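Local coordinates for protein glutathione S-transferase 5 (Caenorhabditis elegans, PDB 1ZL9) that conjugates reduced glutathione to a broad range of hydrophobic electrophiles and may help detoxify reactive oxygen species produced during bacterial infection, at residues Arg71-Ala74 and Arg75-Leu79; Thr83-Glu86 and Glu87-Asn91; Phe131-Phe134 and Tyr135-Val139; Ala163-Ser166 and Ala167-Ala171. One frame throughout, in Å; residues are numbered along the deposited sequence.

Overall arrangement
The four contacts are short helical segments in series along the chain, the first running on into the turn that ends its helix. Interaction 1 closes helix 66-76 of the thioredoxin-like N-terminal domain, and interaction 2 opens helix 84-112 of the all-helical C-terminal domain. Their centres lie about 12 Å apart and they touch; both meet the second subunit and form part of the dimer interface, which interaction 3 also reaches through Phe137. Interactions 3 and 4, on helices 119-145 and 157-171, belong to the helical domain. With centres about 14 Å apart, they meet through Tyr135 with Ser166 and Phe131 with Leu169. Interactions 1 and 4, centres about 23 Å apart, lie on opposite sides of the chain's centre.

Interaction 1: residues Arg71-Ala74 and Arg75-Leu79; sequences RFLA and REFKL
Phe72 swings CG away from its own backbone N (chi1 167°) while Glu76, one turn on, folds back at chi2 (-58°), and the two torsions bring glutamate CG over one face of the phenyl ring, 4.2 Å above its plane and shifted toward the rim. The carboxylate continues past the ring, with Glu76 OE1 4.0 Å from Phe72 CE1. A water ties the same two residues together by donating to both Phe72 O and Glu76 OE1, each at 2.9 Å. Phe72 O therefore has two partners, because Glu76 N also bonds to it, and the water probably helps hold the bend of the glutamate. Beyond Glu76 the helix ends in a Schellman motif. Lys78 takes up positive phi and psi, and the chain turns so that Leu79 N reaches back to Ala74 O at 2.7 Å in an almost straight bond (176°); the companion bond, Lys78 N to Arg75 O, is weak. The hydrophobic pair usual for this motif is present too, with Ala74 CB and Leu79 CB 3.9 Å apart. Phe77 N bonds to Leu73 O at 3.1 Å and only weakly to Ala74 O. Leu73 CD2 comes only loosely to Phe77 CE1, at 4.5 Å. Strand 55-58 lies under Phe72 and Leu73, helix 16-25 covers Phe77, and the Phe72 ring meets Trp85 of the second subunit edge-to-face.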
loop_
_atom_site.group_PDB
_atom_site.type_symbol
_atom_site.label_atom_id
_atom_site.label_comp_id
_atom_site.label_asym_id
_atom_site.label_seq_id
_atom_site.Cartn_x
_atom_site.Cartn_y
_atom_site.Cartn_z
ATOM N N ARG A 71 2.199 8.018 6.011
ATOM C CA ARG A 71 3.541 8.237 5.422
ATOM C C ARG A 71 3.819 9.741 5.234
ATOM O O ARG A 71 4.905 10.229 5.535
ATOM C CB ARG A 71 3.725 7.475 4.100
ATOM C CG ARG A 71 5.129 7.673 3.452
ATOM C CD ARG A 71 5.439 6.803 2.286
ATOM N NE ARG A 71 5.588 5.466 2.810
ATOM C CZ ARG A 71 4.654 4.531 2.844
ATOM N NH1 ARG A 71 3.470 4.644 2.198
ATOM N NH2 ARG A 71 4.919 3.418 3.492
ATOM N N PHE A 72 2.822 10.479 4.787
ATOM C CA PHE A 72 2.980 11.899 4.567
ATOM C C PHE A 72 3.275 12.580 5.898
ATOM O O PHE A 72 4.269 13.333 6.040
ATOM C CB PHE A 72 1.701 12.477 3.971
ATOM C CG PHE A 72 1.663 13.988 4.006
ATOM C CD1 PHE A 72 2.413 14.715 3.117
ATOM C CD2 PHE A 72 0.852 14.679 4.903
ATOM C CE1 PHE A 72 2.378 16.124 3.131
ATOM C CE2 PHE A 72 0.876 16.069 4.950
ATOM C CZ PHE A 72 1.609 16.780 4.062
ATOM N N LEU A 73 2.469 12.225 6.909
ATOM C CA LEU A 73 2.658 12.839 8.214
ATOM C C LEU A 73 3.978 12.378 8.851
ATOM O O LEU A 73 4.700 13.197 9.440
ATOM C CB LEU A 73 1.506 12.529 9.136
ATOM C CG LEU A 73 0.141 13.117 8.733
ATOM C CD1 LEU A 73 -0.843 12.534 9.669
ATOM C CD2 LEU A 73 0.098 14.570 8.796
ATOM N N ALA A 74 4.291 11.105 8.763
ATOM C CA ALA A 74 5.527 10.593 9.344
ATOM C C ALA A 74 6.751 11.295 8.725
ATOM O O ALA A 74 7.715 11.614 9.463
ATOM C CB ALA A 74 5.656 9.068 9.219
ATOM N N ARG A 75 6.738 11.527 7.417
ATOM C CA ARG A 75 7.864 12.208 6.797
ATOM C C ARG A 75 8.007 13.656 7.274
ATOM O O ARG A 75 9.126 14.106 7.453
ATOM C CB ARG A 75 7.780 12.182 5.306
ATOM C CG ARG A 75 8.089 10.795 4.751
ATOM C CD ARG A 75 7.875 10.670 3.225
ATOM N NE ARG A 75 8.682 11.605 2.477
ATOM C CZ ARG A 75 8.724 11.699 1.148
ATOM N NH1 ARG A 75 7.968 10.899 0.374
ATOM N NH2 ARG A 75 9.555 12.599 0.597
ATOM N N GLU A 76 6.884 14.340 7.518
ATOM C CA GLU A 76 6.930 15.747 7.988
ATOM C C GLU A 76 7.529 15.752 9.419
ATOM O O GLU A 76 8.204 16.710 9.824
ATOM C CB GLU A 76 5.544 16.365 8.067
ATOM C CG GLU A 76 4.862 16.651 6.758
ATOM C CD GLU A 76 5.700 17.584 5.884
ATOM O OE1 GLU A 76 5.853 17.265 4.652
ATOM O OE2 GLU A 76 6.262 18.579 6.456
ATOM N N PHE A 77 7.263 14.714 10.200
ATOM C CA PHE A 77 7.736 14.645 11.582
ATOM C C PHE A 77 8.959 13.740 11.802
ATOM O O PHE A 77 9.272 13.433 12.948
ATOM C CB PHE A 77 6.588 14.263 12.521
ATOM C CG PHE A 77 5.409 15.221 12.423
ATOM C CD1 PHE A 77 4.179 14.799 12.020
ATOM C CD2 PHE A 77 5.587 16.591 12.706
ATOM C CE1 PHE A 77 3.092 15.684 11.894
ATOM C CE2 PHE A 77 4.513 17.492 12.581
ATOM C CZ PHE A 77 3.278 17.039 12.153
ATOM N N LYS A 78 9.627 13.311 10.726
ATOM C CA LYS A 78 10.787 12.396 10.845
ATOM C C LYS A 78 10.526 11.049 11.587
ATOM O O LYS A 78 11.378 10.534 12.371
ATOM C CB LYS A 78 12.035 13.137 11.392
ATOM C CG LYS A 78 13.391 12.624 10.934
ATOM C CD LYS A 78 13.736 13.014 9.501
ATOM C CE LYS A 78 15.206 12.654 9.185
ATOM N NZ LYS A 78 16.232 13.199 10.224
ATOM N N LEU A 79 9.368 10.445 11.294
ATOM C CA LEU A 79 8.952 9.169 11.839
ATOM C C LEU A 79 8.778 8.127 10.753
ATOM O O LEU A 79 8.183 7.049 10.987
ATOM C CB LEU A 79 7.612 9.324 12.602
ATOM C CG LEU A 79 7.637 10.144 13.865
ATOM C CD1 LEU A 79 6.202 10.254 14.452
ATOM C CD2 LEU A 79 8.582 9.497 14.895
HETATM O O HOH W 1 5.598 14.492 3.780
#

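Interaction 2: residues Thr83-Glu86 and Glu87-Asn91; sequences TAWE and EAQVN
Glu87, Ala88, Gln89 and Val90 each give their N-H to the carbonyl four residues earlier, from Thr83 O to Glu86 O, in the regular first turns of a helix, with Val90 N 2.9 Å from Glu86 O. Ahead of them Thr83 sits at the N-cap: its OG1 accepts from Glu86 N at 3.2 Å in a nearly straight bond (168°), occupying an amide that has no helical carbonyl before it. One turn apart, Trp85 and Gln89 carry the main side-chain contact. A chi1 of -170° sets the tryptophan CG anti to the backbone N and sends the indole outward, its NE1 side turned to Gln89, which bends at chi2 and passes CG over one face, 4.1 Å from Trp85 NE1. Gln89 NE2 lies off the NE1-CZ2 rim, to one side of the ring plane and 3.4 Å from Trp85 CZ2, and the amide plane stands steeply to the indole, at 66°. The same NE2 is hydrogen-bonded to Lys62 O of the second subunit, a bond that would help hold this tilt. Glu87 runs out extended, its CG 3.3 Å from Thr83 O, to form a salt bridge with Arg75 of the second subunit and a hydrogen bond to Asn80 of its own chain. Lys61 of the second subunit makes a cation-pi contact with Trp85. This is a side-chain-capped helix start placed at the dimer interface of a sigma-class glutathione transferase.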
loop_
_atom_site.group_PDB
_atom_site.type_symbol
_atom_site.label_atom_id
_atom_site.label_comp_id
_atom_site.label_asym_id
_atom_site.label_seq_id
_atom_site.Cartn_x
_atom_site.Cartn_y
_atom_site.Cartn_z
ATOM N N THR A 83 16.838 7.287 7.081
ATOM C CA THR A 83 17.583 7.282 5.805
ATOM C C THR A 83 16.595 6.796 4.762
ATOM O O THR A 83 15.556 6.242 5.108
ATOM C CB THR A 83 18.781 6.311 5.803
ATOM O OG1 THR A 83 18.342 4.953 5.884
ATOM C CG2 THR A 83 19.668 6.460 7.019
ATOM N N ALA A 84 16.893 7.052 3.507
ATOM C CA ALA A 84 16.047 6.583 2.406
ATOM C C ALA A 84 15.836 5.087 2.455
ATOM O O ALA A 84 14.742 4.626 2.151
ATOM C CB ALA A 84 16.619 7.016 1.057
ATOM N N TRP A 85 16.836 4.318 2.880
ATOM C CA TRP A 85 16.697 2.875 2.959
ATOM C C TRP A 85 15.744 2.459 4.129
ATOM O O TRP A 85 14.957 1.556 3.994
ATOM C CB TRP A 85 18.077 2.213 3.115
ATOM C CG TRP A 85 18.043 0.743 2.957
ATOM C CD1 TRP A 85 18.257 -0.176 3.945
ATOM C CD2 TRP A 85 17.753 -0.010 1.772
ATOM N NE1 TRP A 85 18.107 -1.431 3.435
ATOM C CE2 TRP A 85 17.835 -1.362 2.108
ATOM C CE3 TRP A 85 17.494 0.323 0.456
ATOM C CZ2 TRP A 85 17.609 -2.377 1.202
ATOM C CZ3 TRP A 85 17.300 -0.699 -0.453
ATOM C CH2 TRP A 85 17.344 -2.018 -0.075
ATOM N N GLU A 86 15.845 3.115 5.278
ATOM C CA GLU A 86 14.916 2.846 6.374
ATOM C C GLU A 86 13.462 3.185 5.956
ATOM O O GLU A 86 12.587 2.446 6.256
ATOM C CB GLU A 86 15.282 3.647 7.574
ATOM C CG GLU A 86 16.517 3.106 8.303
ATOM C CD GLU A 86 16.641 3.679 9.719
ATOM O OE1 GLU A 86 15.759 4.489 10.220
ATOM O OE2 GLU A 86 17.662 3.338 10.352
ATOM N N GLU A 87 13.258 4.277 5.235
ATOM C CA GLU A 87 11.916 4.679 4.783
ATOM C C GLU A 87 11.324 3.603 3.878
ATOM O O GLU A 87 10.168 3.313 3.982
ATOM C CB GLU A 87 11.977 6.039 4.055
ATOM C CG GLU A 87 12.396 7.242 4.893
ATOM C CD GLU A 87 12.118 8.593 4.246
ATOM O OE1 GLU A 87 13.061 9.355 4.111
ATOM O OE2 GLU A 87 10.961 8.949 3.915
ATOM N N ALA A 88 12.143 3.022 3.006
ATOM C CA ALA A 88 11.722 1.920 2.130
ATOM C C ALA A 88 11.369 0.689 2.932
ATOM O O ALA A 88 10.399 0.008 2.621
ATOM C CB ALA A 88 12.808 1.572 1.104
ATOM N N GLN A 89 12.202 0.360 3.912
ATOM C CA GLN A 89 11.931 -0.806 4.757
ATOM C C GLN A 89 10.636 -0.635 5.601
ATOM O O GLN A 89 9.822 -1.560 5.747
ATOM C CB GLN A 89 13.117 -1.067 5.665
ATOM C CG GLN A 89 14.355 -1.662 4.993
ATOM C CD GLN A 89 14.143 -2.939 4.177
ATOM O OE1 GLN A 89 13.172 -3.702 4.376
ATOM N NE2 GLN A 89 15.056 -3.169 3.223
ATOM N N VAL A 90 10.465 0.538 6.201
ATOM C CA VAL A 90 9.195 0.860 6.822
ATOM C C VAL A 90 8.040 0.625 5.813
ATOM O O VAL A 90 7.056 0.038 6.164
ATOM C CB VAL A 90 9.133 2.327 7.383
ATOM C CG1 VAL A 90 7.741 2.646 7.882
ATOM C CG2 VAL A 90 10.021 2.526 8.495
ATOM N N ASN A 91 8.179 1.113 4.576
ATOM C CA ASN A 91 7.212 0.936 3.534
ATOM C C ASN A 91 6.977 -0.566 3.250
ATOM O O ASN A 91 5.851 -0.999 3.082
ATOM C CB ASN A 91 7.664 1.679 2.288
ATOM C CG ASN A 91 6.575 1.841 1.226
ATOM O OD1 ASN A 91 5.485 1.278 1.290
ATOM N ND2 ASN A 91 6.854 2.719 0.293
#

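Interaction 3: residues Phe131-Phe134 and Tyr135-Val139; sequences FEKF and YGFLV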
loop_
_atom_site.group_PDB
_atom_site.type_symbol
_atom_site.label_atom_id
_atom_site.label_comp_id
_atom_site.label_asym_id
_atom_site.label_seq_id
_atom_site.Cartn_x
_atom_site.Cartn_y
_atom_site.Cartn_z
ATOM N N PHE A 131 -1.999 -14.434 11.091
ATOM C CA PHE A 131 -1.383 -13.830 12.242
ATOM C C PHE A 131 -0.036 -14.466 12.484
ATOM O O PHE A 131 0.913 -13.780 12.695
ATOM C CB PHE A 131 -2.261 -14.034 13.485
ATOM C CG PHE A 131 -1.608 -13.635 14.759
ATOM C CD1 PHE A 131 -1.474 -12.286 15.090
ATOM C CD2 PHE A 131 -1.177 -14.614 15.658
ATOM C CE1 PHE A 131 -0.868 -11.925 16.278
ATOM C CE2 PHE A 131 -0.573 -14.293 16.835
ATOM C CZ PHE A 131 -0.412 -12.892 17.152
ATOM N N GLU A 132 0.021 -15.783 12.456
ATOM C CA GLU A 132 1.280 -16.489 12.760
ATOM C C GLU A 132 2.323 -16.263 11.651
ATOM O O GLU A 132 3.518 -16.074 11.920
ATOM C CB GLU A 132 0.988 -17.974 12.989
ATOM C CG GLU A 132 0.247 -18.103 14.325
ATOM C CD GLU A 132 -0.033 -19.517 14.820
ATOM O OE1 GLU A 132 0.339 -20.480 14.130
ATOM O OE2 GLU A 132 -0.642 -19.623 15.926
ATOM N N LYS A 133 1.885 -16.191 10.417
ATOM C CA LYS A 133 2.814 -15.894 9.335
ATOM C C LYS A 133 3.390 -14.476 9.477
ATOM O O LYS A 133 4.590 -14.270 9.420
ATOM C CB LYS A 133 2.089 -16.056 8.021
ATOM C CG LYS A 133 2.801 -15.567 6.789
ATOM C CD LYS A 133 2.069 -16.035 5.497
ATOM C CE LYS A 133 1.917 -14.961 4.423
ATOM N NZ LYS A 133 0.453 -14.982 3.758
ATOM N N PHE A 134 2.514 -13.496 9.689
ATOM C CA PHE A 134 2.930 -12.134 9.669
ATOM C C PHE A 134 3.736 -11.784 10.899
ATOM O O PHE A 134 4.711 -11.094 10.789
ATOM C CB PHE A 134 1.681 -11.195 9.572
ATOM C CG PHE A 134 2.053 -9.735 9.639
ATOM C CD1 PHE A 134 1.626 -8.933 10.689
ATOM C CD2 PHE A 134 2.940 -9.202 8.681
ATOM C CE1 PHE A 134 1.989 -7.588 10.743
ATOM C CE2 PHE A 134 3.292 -7.829 8.734
ATOM C CZ PHE A 134 2.839 -7.062 9.822
ATOM N N TYR A 135 3.325 -12.284 12.068
ATOM C CA TYR A 135 4.054 -12.015 13.310
ATOM C C TYR A 135 5.459 -12.673 13.277
ATOM O O TYR A 135 6.396 -12.159 13.837
ATOM C CB TYR A 135 3.201 -12.366 14.530
ATOM C CG TYR A 135 2.387 -11.159 14.950
ATOM C CD1 TYR A 135 1.399 -10.621 14.093
ATOM C CD2 TYR A 135 2.637 -10.507 16.169
ATOM C CE1 TYR A 135 0.705 -9.425 14.417
ATOM C CE2 TYR A 135 1.987 -9.327 16.507
ATOM C CZ TYR A 135 0.996 -8.775 15.641
ATOM O OH TYR A 135 0.326 -7.606 16.010
ATOM N N GLY A 136 5.629 -13.734 12.532
ATOM C CA GLY A 136 6.966 -14.315 12.367
ATOM C C GLY A 136 7.840 -13.357 11.577
ATOM O O GLY A 136 9.011 -13.175 11.906
ATOM N N PHE A 137 7.257 -12.669 10.596
ATOM C CA PHE A 137 8.028 -11.674 9.892
ATOM C C PHE A 137 8.370 -10.473 10.828
ATOM O O PHE A 137 9.472 -9.913 10.742
ATOM C CB PHE A 137 7.291 -11.160 8.690
ATOM C CG PHE A 137 7.007 -12.185 7.643
ATOM C CD1 PHE A 137 5.817 -12.155 6.964
ATOM C CD2 PHE A 137 7.960 -13.118 7.265
ATOM C CE1 PHE A 137 5.558 -13.129 5.923
ATOM C CE2 PHE A 137 7.689 -14.058 6.232
ATOM C CZ PHE A 137 6.493 -14.042 5.588
ATOM N N LEU A 138 7.443 -10.083 11.699
ATOM C CA LEU A 138 7.690 -8.982 12.622
ATOM C C LEU A 138 8.923 -9.334 13.504
ATOM O O LEU A 138 9.806 -8.509 13.739
ATOM C CB LEU A 138 6.488 -8.685 13.480
ATOM C CG LEU A 138 5.325 -8.043 12.697
ATOM C CD1 LEU A 138 4.144 -7.936 13.730
ATOM C CD2 LEU A 138 5.671 -6.691 12.231
ATOM N N VAL A 139 8.977 -10.580 13.953
ATOM C CA VAL A 139 10.100 -11.017 14.799
ATOM C C VAL A 139 11.435 -10.912 14.052
ATOM O O VAL A 139 12.427 -10.460 14.652
ATOM C CB VAL A 139 9.872 -12.428 15.335
ATOM C CG1 VAL A 139 11.148 -12.989 16.075
ATOM C CG2 VAL A 139 8.721 -12.466 16.255
#
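The Tyr135 ring is packed from both faces: Phe131 CE1 stands 3.3 Å above its centre, and Leu138 CD1 lies 3.6 Å above the centre of the opposite face. Phe131 and Tyr135 meet obliquely, centroids 4.3 Å apart and planes at 33°, with Phe131 CE1 and Tyr135 CD1 tightly packed. With CG anti to the backbone N (chi1 176°), Phe134 swings its ring to where CD1 meets the tyrosine, 3.8 Å from Tyr135 CD1, and stands steeply to it, planes at 80°; with Phe131 the rings form one aromatic cluster. Leu138 joins it from the next turn: its CG lies over the Phe134 face, offset toward the rim and 4.2 Å from the ring centroid, a CH-pi contact. On another side of the helix, the Lys133 chain runs alongside Phe137, with Lys133 CG 3.8 Å from Phe137 CE1, before its NZ forms a salt bridge with Glu103. The cluster faces inward among the helices of the C-terminal domain. Helix 84-112 stacks Tyr100 on Phe134, helix 157-171 brings Ile162 against Phe134 and Leu138, and Leu182 of helix 180-191 packs on Tyr135, while Phe137 turns edge-to-face with Phe50 of the second subunit.

Interaction 4: residues Ala163-Ser166 and Ala167-Ala171; sequences AQHS and ADLIA
Ser166 O receives the N-H of Ile170 at 2.9 Å (166°), and the isoleucine side chain then leans over the same carbonyl, its CG1 3.3 Å and its CD1 3.4 Å from Ser166 O. Apolar carbon thus packs beside a buried acceptor already used by the helix. The hydroxyl of the same serine is held too: a chi1 of -62° sets OG beside its own N, where it hydrogen-bonds to Ile162 O in the preceding turn and to the hydroxyl of Tyr135 on helix 119-145. Asp168 CB lies 3.4 Å from Gln164 O, while its backbone N bonds to that oxygen at 3.0 Å. Asp168 OD2 forms a salt bridge with Arg12, a pairing that probably balances the aspartate charge, with Arg12 coming from the N-terminal domain. Leu169 meets the His165 ring at its edge, but the spacing in the model is too short to trust. On a further side Ala167 CB rests against Ala163 O at 3.3 Å. Helix 157-171 is packed on several sides: helix 180-191 lies against Ala163, Ser166 and Ala167, helix 119-145 against His165 and Leu169, and Tyr100 of helix 84-112 reaches the histidine ring.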
loop_
_atom_site.group_PDB
_atom_site.type_symbol
_atom_site.label_atom_id
_atom_site.label_comp_id
_atom_site.label_asym_id
_atom_site.label_seq_id
_atom_site.Cartn_x
_atom_site.Cartn_y
_atom_site.Cartn_z
ATOM N N ALA A 163 2.272 -1.864 17.285
ATOM C CA ALA A 163 1.993 -1.871 18.714
ATOM C C ALA A 163 0.536 -1.705 19.045
ATOM O O ALA A 163 0.024 -2.373 19.929
ATOM C CB ALA A 163 2.783 -0.804 19.469
ATOM N N GLN A 164 -0.169 -0.882 18.292
ATOM C CA GLN A 164 -1.591 -0.673 18.576
ATOM C C GLN A 164 -2.423 -1.939 18.193
ATOM O O GLN A 164 -3.343 -2.345 18.903
ATOM C CB GLN A 164 -2.096 0.534 17.784
ATOM C CG GLN A 164 -3.570 0.875 18.125
ATOM C CD GLN A 164 -3.849 1.048 19.611
ATOM O OE1 GLN A 164 -4.573 0.233 20.248
ATOM N NE2 GLN A 164 -3.265 2.064 20.183
ATOM N N HIS A 165 -2.041 -2.578 17.111
ATOM C CA HIS A 165 -2.698 -3.860 16.688
ATOM C C HIS A 165 -2.455 -4.958 17.747
ATOM O O HIS A 165 -3.376 -5.593 18.241
ATOM C CB HIS A 165 -2.210 -4.300 15.294
ATOM C CG HIS A 165 -2.902 -5.539 14.779
ATOM N ND1 HIS A 165 -3.119 -6.634 15.560
ATOM C CD2 HIS A 165 -3.470 -5.840 13.597
ATOM C CE1 HIS A 165 -3.732 -7.579 14.866
ATOM N NE2 HIS A 165 -3.962 -7.125 13.683
ATOM N N SER A 166 -1.194 -5.106 18.166
ATOM C CA SER A 166 -0.837 -6.036 19.198
ATOM C C SER A 166 -1.569 -5.780 20.527
ATOM O O SER A 166 -2.005 -6.719 21.127
ATOM C CB SER A 166 0.660 -6.074 19.440
ATOM O OG SER A 166 1.377 -6.492 18.301
ATOM N N ALA A 167 -1.611 -4.528 20.985
ATOM C CA ALA A 167 -2.256 -4.136 22.226
ATOM C C ALA A 167 -3.752 -4.473 22.145
ATOM O O ALA A 167 -4.309 -5.082 23.087
ATOM C CB ALA A 167 -2.021 -2.649 22.539
ATOM N N ASP A 168 -4.362 -4.185 20.998
ATOM C CA ASP A 168 -5.773 -4.564 20.815
ATOM C C ASP A 168 -6.013 -6.083 20.887
ATOM O O ASP A 168 -6.920 -6.551 21.577
ATOM C CB ASP A 168 -6.289 -3.987 19.511
ATOM C CG ASP A 168 -6.498 -2.478 19.587
ATOM O OD1 ASP A 168 -6.290 -1.908 20.676
ATOM O OD2 ASP A 168 -6.867 -1.760 18.647
ATOM N N LEU A 169 -5.195 -6.877 20.208
ATOM C CA LEU A 169 -5.372 -8.327 20.168
ATOM C C LEU A 169 -5.166 -8.857 21.562
ATOM O O LEU A 169 -5.982 -9.671 22.017
ATOM C CB LEU A 169 -4.331 -8.970 19.262
ATOM C CG LEU A 169 -4.546 -8.798 17.784
ATOM C CD1 LEU A 169 -3.443 -9.519 17.067
ATOM C CD2 LEU A 169 -5.957 -9.246 17.315
ATOM N N ILE A 170 -4.131 -8.372 22.267
ATOM C CA ILE A 170 -3.899 -8.830 23.655
ATOM C C ILE A 170 -5.053 -8.449 24.605
ATOM O O ILE A 170 -5.525 -9.278 25.415
ATOM C CB ILE A 170 -2.522 -8.298 24.195
ATOM C CG1 ILE A 170 -1.365 -8.956 23.400
ATOM C CG2 ILE A 170 -2.411 -8.512 25.735
ATOM C CD1 ILE A 170 -0.082 -8.257 23.537
ATOM N N ALA A 171 -5.443 -7.184 24.556
ATOM C CA ALA A 171 -6.555 -6.675 25.373
ATOM C C ALA A 171 -7.849 -7.487 25.216
ATOM O O ALA A 171 -8.552 -7.726 26.210
ATOM C CB ALA A 171 -6.844 -5.232 25.085
#